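Local atomic coordinates of hypothetical protein ydiI (PDB entry 1VH5), a protein that hydrolyses 1,4-dihydroxy-2-naphthoyl-CoA to 1,4-dihydroxy-2-naphthoate on the way to menaquinone, and also cleaves a wide range of other acyl-CoA thioesters. Residues L107-I118 and S130-L138; M22-F30 and V62-V70. One frame throughout, in Å; residues are numbered along the deposited sequence. Where two conformers were deposited one is given.

In the fold
Contact 2 uses the face of helix 57-74, the central helix of a hotdog fold, that bears Val62, Leu63, Ser66, Ile67 and Val70, while contact 1 packs on its Ala64, Gly68 and Ser69; the centres are about 17 Å apart. Contact 2 comes first along the chain, setting helix 22-25 and the start of strand 29-33 against residues 62-70. Contact 1 then pairs strands 113-121 and 127-138 of the antiparallel sheet that wraps the helix, touching it through Ile118, Ser131 and Leu133. Contact 1 carries the substrate-binding residues 108-113 and contact 2 carries Glu65, the probable nucleophile or proton acceptor, bonded to His91 of the second subunit, so the active site probably draws on both subunits.

Contact 1: L107-I118 and S130-L138; sequences LHLGSRHQVWQI and SSRLTTAIL
Gln114 and Thr135 face each other as a hydrogen-bonded antiparallel pair, and their side chains add a bond of their own: Thr135 OG1 donates to Gln114 OE1 at 2.8 Å. Thr135 OG1 sits between its backbone N and carbonyl carbon (chi1 64°), which brings the hydroxyl up to the amide. From the opposite face of that amide comes Trp116 NE1, 3.1 Å from Gln114 OE1, with the oxygen lying in the indole plane. Two donors thus grip one buried oxygen, while Gln114 NE2 is held by Gly72 O; the amide is fixed at both ends. Were Gln114 an alanine, the Thr135 hydroxyl and the indole N-H would probably lose their shared acceptor. Beside it, Ile137 crosses the Gln114 chain at about a right angle and presses CD1 to 3.2 Å from Gly110 O. At the far end Ile118 O accepts from Ser131 N at 2.9 Å, and Ser131 OG adds a second bond in one of its two conformers. Between these ends Trp116 and Leu133 exchange backbone bonds, and water 1 bridges Arg112 O and Ile137 O. Further out, Leu107 and His108 both face Val115, whose O accepts both their N-H groups: a classic beta bulge. The whole is an antiparallel beta hairpin of the hotdog sheet, with the substrate-binding residues 108-113 in the short strand and turn that lead into its first strand.

Contact 2: M22-F30 and V62-V70; sequences MVGFLDIRF and VLAESIGSV
Ile28 reaches from the loop after helix 22-25 onto helix 57-74, and its branches part over three helix residues. Its CB bears two arms. CG2, anti to the backbone N, lies 3.7 Å from Leu63 CD1, and CG1 also borders that methyl more loosely. Beyond CG1, with chi2 extended at 166°, CD1 runs on to Val62 CG1 at 3.9 Å and to the Ser66 hydroxyl. Val62 is met from other directions too: the Leu26 side chain crosses it at about a right angle, CD1 against Val62 CG1, and Met22 comes tip to tip, CE 3.9 Å from Val62 CG2. Val23 CG2 packs against Ser66 OG at 3.3 Å. That hydroxyl bonds back to Val62 O at 2.7 Å, reaching it from the face opposite Ser66 N, and is also bonded to His56 of the second subunit. Phe30 presents its ring edge to the helix, CZ lying 3.9 Å from Ser66 O, which is in the ring plane. A Schellman motif with positive phi at Asp27 ends helix 22-25 and turns the chain toward strand 29-33. Around the contact, Leu11 and Leu14 of helix 11-16 and strand 38-43 pack on Phe30, strand 99-106 touches Leu63 and Ile67, and the second subunit adjoins Met22, Val62 and Glu65, whose carboxylate is bonded to His91 of that subunit.

Contact 1: L107-I118 and S130-L138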
loop_
_atom_site.group_PDB
_atom_site.type_symbol
_atom_site.label_atom_id
_atom_site.label_comp_id
_atom_site.label_asym_id
_atom_site.label_seq_id
_atom_site.Cartn_x
_atom_site.Cartn_y
_atom_site.Cartn_z
ATOM N N LEU A 107 4.069 -16.239 10.185
ATOM C CA LEU A 107 3.439 -17.496 9.754
ATOM C C LEU A 107 4.526 -18.492 9.382
ATOM O O LEU A 107 4.316 -19.711 9.511
ATOM C CB LEU A 107 2.484 -17.286 8.578
ATOM C CG LEU A 107 1.282 -16.390 8.853
ATOM C CD1 LEU A 107 0.363 -16.366 7.626
ATOM C CD2 LEU A 107 0.503 -16.763 10.124
ATOM N N HIS A 108 5.688 -17.997 8.938
ATOM C CA HIS A 108 6.789 -18.871 8.512
ATOM C C HIS A 108 8.083 -18.101 8.632
ATOM O O HIS A 108 8.202 -17.005 8.080
ATOM C CB HIS A 108 6.571 -19.316 7.044
ATOM C CG HIS A 108 7.692 -20.137 6.511
ATOM N ND1 HIS A 108 8.027 -21.350 7.071
ATOM C CD2 HIS A 108 8.556 -19.933 5.492
ATOM C CE1 HIS A 108 9.050 -21.867 6.408
ATOM N NE2 HIS A 108 9.389 -21.026 5.449
ATOM N N LEU A 109 9.066 -18.702 9.299
ATOM C CA LEU A 109 10.404 -18.145 9.365
ATOM C C LEU A 109 11.350 -19.205 8.881
ATOM O O LEU A 109 11.831 -20.014 9.677
ATOM C CB LEU A 109 10.756 -17.720 10.792
ATOM C CG LEU A 109 9.910 -16.586 11.367
ATOM C CD1 LEU A 109 10.319 -16.387 12.830
ATOM C CD2 LEU A 109 10.059 -15.306 10.573
ATOM N N GLY A 110 11.614 -19.187 7.583
ATOM C CA GLY A 110 12.416 -20.204 6.928
ATOM C C GLY A 110 13.834 -19.719 6.750
ATOM O O GLY A 110 14.199 -18.581 7.122
ATOM N N SER A 111 14.661 -20.589 6.163
ATOM C CA SER A 111 16.048 -20.198 5.867
ATOM C C SER A 111 16.131 -19.343 4.620
ATOM O O SER A 111 17.108 -18.612 4.434
ATOM C CB SER A 111 16.948 -21.411 5.657
ATOM O OG SER A 111 16.395 -22.232 4.663
ATOM N N ARG A 112 15.090 -19.408 3.780
ATOM C CA ARG A 112 15.124 -18.737 2.480
ATOM C C ARG A 112 13.999 -17.697 2.299
ATOM O O ARG A 112 14.159 -16.753 1.531
ATOM C CB ARG A 112 15.063 -19.745 1.327
ATOM C CG ARG A 112 16.285 -20.662 1.187
ATOM C CD ARG A 112 15.991 -21.915 0.357
ATOM N NE ARG A 112 16.748 -23.099 0.782
ATOM C CZ ARG A 112 16.205 -24.295 1.011
ATOM N NH1 ARG A 112 16.966 -25.320 1.390
ATOM N NH2 ARG A 112 14.898 -24.471 0.866
ATOM N N HIS A 113 12.883 -17.904 2.990
ATOM C CA HIS A 113 11.700 -17.045 2.857
ATOM C C HIS A 113 11.048 -16.878 4.205
ATOM O O HIS A 113 11.228 -17.707 5.111
ATOM C CB HIS A 113 10.691 -17.656 1.849
ATOM C CG HIS A 113 11.243 -17.722 0.480
ATOM N ND1 HIS A 113 11.959 -18.802 0.021
ATOM C CD2 HIS A 113 11.289 -16.791 -0.492
ATOM C CE1 HIS A 113 12.383 -18.551 -1.205
ATOM N NE2 HIS A 113 11.995 -17.333 -1.533
ATOM N N GLN A 114 10.211 -15.842 4.320
ATOM C CA GLN A 114 9.383 -15.643 5.504
ATOM C C GLN A 114 7.983 -15.273 5.040
ATOM O O GLN A 114 7.796 -14.706 3.951
ATOM C CB GLN A 114 9.913 -14.503 6.398
ATOM C CG GLN A 114 11.391 -14.575 6.686
ATOM C CD GLN A 114 11.906 -13.271 7.239
ATOM O OE1 GLN A 114 11.410 -12.186 6.892
ATOM N NE2 GLN A 114 12.941 -13.356 8.096
ATOM N N VAL A 115 7.013 -15.559 5.885
ATOM C CA VAL A 115 5.664 -15.061 5.680
ATOM C C VAL A 115 5.181 -14.448 6.978
ATOM O O VAL A 115 5.285 -15.067 8.043
ATOM C CB VAL A 115 4.705 -16.185 5.240
ATOM C CG1 VAL A 115 3.240 -15.656 5.023
ATOM C CG2 VAL A 115 5.255 -16.893 3.980
ATOM N N TRP A 116 4.680 -13.213 6.875
ATOM C CA TRP A 116 4.226 -12.433 8.016
ATOM C C TRP A 116 2.734 -12.163 7.848
ATOM O O TRP A 116 2.286 -11.870 6.722
ATOM C CB TRP A 116 4.998 -11.105 8.036
ATOM C CG TRP A 116 6.444 -11.282 8.363
ATOM C CD1 TRP A 116 7.484 -11.405 7.508
ATOM C CD2 TRP A 116 6.974 -11.490 9.668
ATOM N NE1 TRP A 116 8.666 -11.603 8.200
ATOM C CE2 TRP A 116 8.364 -11.692 9.531
ATOM C CE3 TRP A 116 6.404 -11.523 10.953
ATOM C CZ2 TRP A 116 9.209 -11.895 10.629
ATOM C CZ3 TRP A 116 7.251 -11.714 12.061
ATOM C CH2 TRP A 116 8.640 -11.898 11.877
ATOM N N GLN A 117 1.977 -12.230 8.942
ATOM C CA GLN A 117 0.573 -11.820 8.932
ATOM C C GLN A 117 0.482 -10.503 9.701
ATOM O O GLN A 117 0.955 -10.389 10.858
ATOM C CB GLN A 117 -0.282 -12.882 9.576
ATOM C CG GLN A 117 -1.817 -12.619 9.532
ATOM C CD GLN A 117 -2.572 -13.903 9.861
ATOM O OE1 GLN A 117 -2.722 -14.784 9.019
ATOM N NE2 GLN A 117 -2.974 -14.033 11.084
ATOM N N ILE A 118 -0.128 -9.485 9.085
ATOM C CA ILE A 118 -0.331 -8.239 9.790
ATOM C C ILE A 118 -1.827 -7.921 9.789
ATOM O O ILE A 118 -2.452 -7.787 8.722
ATOM C CB ILE A 118 0.447 -7.055 9.189
ATOM C CG1 ILE A 118 1.933 -7.378 8.950
ATOM C CG2 ILE A 118 0.230 -5.834 10.128
ATOM C CD1 ILE A 118 2.220 -8.064 7.603
ATOM N N SER A 130 -6.724 -7.156 6.905
ATOM C CA SER A 130 -5.915 -8.323 7.223
ATOM C C SER A 130 -4.989 -8.568 6.037
ATOM O O SER A 130 -5.447 -8.688 4.901
ATOM C CB SER A 130 -6.824 -9.531 7.427
ATOM O OG SER A 130 -6.034 -10.702 7.620
ATOM N N SER A 131 -3.696 -8.657 6.297
ATOM C CA SER A 131 -2.688 -8.690 5.256
ATOM C C SER A 131 -1.675 -9.798 5.501
ATOM O O SER A 131 -1.509 -10.273 6.635
ATOM C CB SER A 131 -1.995 -7.366 5.121
ATOM O OG SER A 131 -1.087 -7.205 6.172
ATOM N N ARG A 132 -1.040 -10.232 4.419
ATOM C CA ARG A 132 0.107 -11.136 4.485
ATOM C C ARG A 132 1.243 -10.612 3.604
ATOM O O ARG A 132 0.971 -10.118 2.519
ATOM C CB ARG A 132 -0.286 -12.533 3.971
ATOM C CG ARG A 132 -1.193 -13.369 4.885
ATOM C CD ARG A 132 -1.249 -14.875 4.524
ATOM N NE ARG A 132 -1.358 -15.118 3.070
ATOM C CZ ARG A 132 -2.509 -15.111 2.409
ATOM N NH1 ARG A 132 -2.520 -15.293 1.121
ATOM N NH2 ARG A 132 -3.673 -14.928 3.007
ATOM N N LEU A 133 2.505 -10.728 4.068
ATOM C CA LEU A 133 3.697 -10.325 3.351
ATOM C C LEU A 133 4.615 -11.516 3.249
ATOM O O LEU A 133 4.892 -12.169 4.261
ATOM C CB LEU A 133 4.388 -9.186 4.139
ATOM C CG LEU A 133 5.758 -8.752 3.601
ATOM C CD1 LEU A 133 5.713 -8.068 2.228
ATOM C CD2 LEU A 133 6.550 -7.894 4.656
ATOM N N THR A 134 5.078 -11.806 2.035
ATOM C CA THR A 134 6.108 -12.799 1.791
ATOM C C THR A 134 7.416 -12.118 1.488
ATOM O O THR A 134 7.437 -11.253 0.606
ATOM C CB THR A 134 5.675 -13.714 0.625
ATOM O OG1 THR A 134 4.439 -14.356 0.958
ATOM C CG2 THR A 134 6.710 -14.826 0.356
ATOM N N THR A 135 8.495 -12.524 2.179
ATOM C CA THR A 135 9.836 -11.978 1.912
ATOM C C THR A 135 10.789 -13.076 1.534
ATOM O O THR A 135 10.579 -14.247 1.859
ATOM C CB THR A 135 10.410 -11.315 3.163
ATOM O OG1 THR A 135 10.596 -12.329 4.174
ATOM C CG2 THR A 135 9.467 -10.256 3.730
ATOM N N ALA A 136 11.830 -12.678 0.832
ATOM C CA ALA A 136 12.998 -13.545 0.626
ATOM C C ALA A 136 14.159 -13.048 1.478
ATOM O O ALA A 136 14.368 -11.843 1.626
ATOM C CB ALA A 136 13.401 -13.563 -0.824
ATOM N N ILE A 137 14.921 -13.997 2.008
ATOM C CA ILE A 137 16.136 -13.656 2.730
ATOM C C ILE A 137 17.306 -13.564 1.755
ATOM O O ILE A 137 17.457 -14.421 0.892
ATOM C CB ILE A 137 16.355 -14.684 3.815
ATOM C CG1 ILE A 137 15.182 -14.616 4.836
ATOM C CG2 ILE A 137 17.724 -14.443 4.543
ATOM C CD1 ILE A 137 15.068 -15.789 5.769
ATOM N N LEU A 138 18.086 -12.484 1.863
ATOM C CA LEU A 138 19.262 -12.257 1.018
ATOM C C LEU A 138 20.517 -12.299 1.876
ATOM O O LEU A 138 20.559 -11.707 2.983
ATOM C CB LEU A 138 19.137 -10.903 0.335
ATOM C CG LEU A 138 18.136 -10.860 -0.835
ATOM C CD1 LEU A 138 18.393 -9.676 -1.717
ATOM C CD2 LEU A 138 18.157 -12.120 -1.679
HETATM O O HOH W 1 16.066 -16.490 -0.269
#

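Contact 2: M22-F30 and V62-V70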
loop_
_atom_site.group_PDB
_atom_site.type_symbol
_atom_site.label_atom_id
_atom_site.label_comp_id
_atom_site.label_asym_id
_atom_site.label_seq_id
_atom_site.Cartn_x
_atom_site.Cartn_y
_atom_site.Cartn_z
ATOM N N MET A 22 9.144 7.397 4.077
ATOM C CA MET A 22 7.688 7.328 4.113
ATOM C C MET A 22 7.147 7.047 5.521
ATOM O O MET A 22 6.102 7.570 5.899
ATOM C CB MET A 22 7.171 6.275 3.125
ATOM C CG MET A 22 5.623 6.293 2.956
ATOM S SD MET A 22 5.134 5.205 1.612
ATOM C CE MET A 22 3.670 6.078 1.062
ATOM N N VAL A 23 7.831 6.186 6.263
ATOM C CA VAL A 23 7.374 5.842 7.602
ATOM C C VAL A 23 7.275 7.139 8.457
ATOM O O VAL A 23 6.273 7.368 9.127
ATOM C CB VAL A 23 8.277 4.773 8.274
ATOM C CG1 VAL A 23 8.122 4.817 9.760
ATOM C CG2 VAL A 23 7.869 3.348 7.798
ATOM N N GLY A 24 8.308 7.973 8.382
ATOM C CA GLY A 24 8.331 9.245 9.090
ATOM C C GLY A 24 7.269 10.195 8.572
ATOM O O GLY A 24 6.546 10.817 9.358
ATOM N N PHE A 25 7.166 10.293 7.256
ATOM C CA PHE A 25 6.178 11.171 6.607
ATOM C C PHE A 25 4.759 10.873 7.067
ATOM O O PHE A 25 3.976 11.788 7.278
ATOM C CB PHE A 25 6.294 11.047 5.083
ATOM C CG PHE A 25 5.434 12.029 4.295
ATOM C CD1 PHE A 25 5.738 13.389 4.278
ATOM C CD2 PHE A 25 4.360 11.580 3.524
ATOM C CE1 PHE A 25 4.981 14.293 3.545
ATOM C CE2 PHE A 25 3.583 12.490 2.785
ATOM C CZ PHE A 25 3.904 13.849 2.805
ATOM N N LEU A 26 4.423 9.587 7.202
ATOM C CA LEU A 26 3.076 9.214 7.596
ATOM C C LEU A 26 2.864 9.093 9.110
ATOM O O LEU A 26 1.764 8.720 9.556
ATOM C CB LEU A 26 2.647 7.904 6.908
ATOM C CG LEU A 26 2.629 7.902 5.386
ATOM C CD1 LEU A 26 2.109 6.522 4.908
ATOM C CD2 LEU A 26 1.717 8.996 4.832
ATOM N N ASP A 27 3.922 9.349 9.890
ATOM C CA ASP A 27 3.859 9.215 11.358
ATOM C C ASP A 27 3.513 7.809 11.802
ATOM O O ASP A 27 2.767 7.622 12.751
ATOM C CB ASP A 27 2.854 10.226 11.959
ATOM C CG ASP A 27 2.953 10.360 13.477
ATOM O OD1 ASP A 27 1.877 10.528 14.108
ATOM O OD2 ASP A 27 4.046 10.311 14.086
ATOM N N ILE A 28 4.052 6.829 11.090
ATOM C CA ILE A 28 3.987 5.468 11.594
ATOM C C ILE A 28 4.941 5.354 12.799
ATOM O O ILE A 28 6.119 5.751 12.693
ATOM C CB ILE A 28 4.321 4.489 10.447
ATOM C CG1 ILE A 28 3.162 4.499 9.437
ATOM C CG2 ILE A 28 4.511 3.071 10.977
ATOM C CD1 ILE A 28 3.497 3.842 8.056
ATOM N N ARG A 29 4.434 4.812 13.912
ATOM C CA ARG A 29 5.196 4.738 15.156
ATOM C C ARG A 29 5.169 3.290 15.634
ATOM O O ARG A 29 4.102 2.742 15.927
ATOM C CB ARG A 29 4.538 5.600 16.249
ATOM C CG ARG A 29 4.171 7.026 15.902
ATOM C CD ARG A 29 3.915 7.900 17.128
ATOM N NE ARG A 29 3.376 9.215 16.778
ATOM C CZ ARG A 29 2.336 9.808 17.362
ATOM N NH1 ARG A 29 1.946 11.011 16.948
ATOM N NH2 ARG A 29 1.675 9.202 18.339
ATOM N N PHE A 30 6.348 2.691 15.781
ATOM C CA PHE A 30 6.429 1.393 16.474
ATOM C C PHE A 30 6.138 1.565 17.973
ATOM O O PHE A 30 6.663 2.479 18.605
ATOM C CB PHE A 30 7.803 0.735 16.222
ATOM C CG PHE A 30 7.950 0.275 14.810
ATOM C CD1 PHE A 30 8.381 1.139 13.796
ATOM C CD2 PHE A 30 7.580 -1.000 14.464
ATOM C CE1 PHE A 30 8.453 0.716 12.461
ATOM C CE2 PHE A 30 7.612 -1.423 13.138
ATOM C CZ PHE A 30 8.084 -0.594 12.153
ATOM N N VAL A 62 0.803 0.228 3.355
ATOM C CA VAL A 62 2.056 0.836 3.798
ATOM C C VAL A 62 2.381 0.436 5.249
ATOM O O VAL A 62 3.506 0.045 5.563
ATOM C CB VAL A 62 2.036 2.375 3.693
ATOM C CG1 VAL A 62 3.325 2.957 4.290
ATOM C CG2 VAL A 62 1.913 2.826 2.220
ATOM N N LEU A 63 1.392 0.519 6.119
ATOM C CA LEU A 63 1.599 0.155 7.520
ATOM C C LEU A 63 2.022 -1.325 7.617
ATOM O O LEU A 63 3.049 -1.665 8.273
ATOM C CB LEU A 63 0.360 0.479 8.368
ATOM C CG LEU A 63 0.450 0.051 9.850
ATOM C CD1 LEU A 63 1.587 0.787 10.578
ATOM C CD2 LEU A 63 -0.885 0.322 10.529
ATOM N N ALA A 64 1.280 -2.213 6.941
ATOM C CA ALA A 64 1.569 -3.648 7.007
ATOM C C ALA A 64 2.967 -3.932 6.488
ATOM O O ALA A 64 3.719 -4.709 7.112
ATOM C CB ALA A 64 0.540 -4.449 6.209
ATOM N N GLU A 65 3.341 -3.361 5.337
ATOM C CA GLU A 65 4.643 -3.664 4.766
ATOM C C GLU A 65 5.747 -3.057 5.623
ATOM O O GLU A 65 6.828 -3.643 5.742
ATOM C CB GLU A 65 4.746 -3.176 3.301
ATOM C CG GLU A 65 6.070 -3.594 2.656
ATOM C CD GLU A 65 5.999 -3.890 1.183
ATOM O OE1 GLU A 65 4.888 -4.116 0.632
ATOM O OE2 GLU A 65 7.091 -3.871 0.595
ATOM N N SER A 66 5.521 -1.868 6.194
ATOM C CA SER A 66 6.557 -1.237 7.042
ATOM C C SER A 66 6.866 -2.093 8.261
ATOM O O SER A 66 8.024 -2.211 8.657
ATOM C CB SER A 66 6.062 0.122 7.520
ATOM O OG SER A 66 5.912 1.036 6.434
ATOM N N ILE A 67 5.838 -2.675 8.866
ATOM C CA ILE A 67 6.010 -3.523 10.058
ATOM C C ILE A 67 6.622 -4.852 9.671
ATOM O O ILE A 67 7.621 -5.282 10.256
ATOM C CB ILE A 67 4.688 -3.786 10.819
ATOM C CG1 ILE A 67 4.049 -2.477 11.303
ATOM C CG2 ILE A 67 4.969 -4.644 12.060
ATOM C CD1 ILE A 67 2.613 -2.654 11.724
ATOM N N GLY A 68 6.054 -5.506 8.654
ATOM C CA GLY A 68 6.552 -6.816 8.241
ATOM C C GLY A 68 7.997 -6.777 7.764
ATOM O O GLY A 68 8.756 -7.720 7.999
ATOM N N SER A 69 8.371 -5.732 7.029
ATOM C CA SER A 69 9.758 -5.653 6.542
ATOM C C SER A 69 10.770 -5.565 7.673
ATOM O O SER A 69 11.809 -6.220 7.618
ATOM C CB SER A 69 9.950 -4.399 5.677
ATOM O OG SER A 69 9.120 -4.433 4.533
ATOM N N VAL A 70 10.488 -4.750 8.695
ATOM C CA VAL A 70 11.400 -4.641 9.833
ATOM C C VAL A 70 11.352 -5.931 10.653
ATOM O O VAL A 70 12.396 -6.425 11.045
ATOM C CB VAL A 70 10.860 -3.523 10.822
ATOM C CG1 VAL A 70 11.486 -3.650 12.228
ATOM C CG2 VAL A 70 11.054 -2.132 10.276
#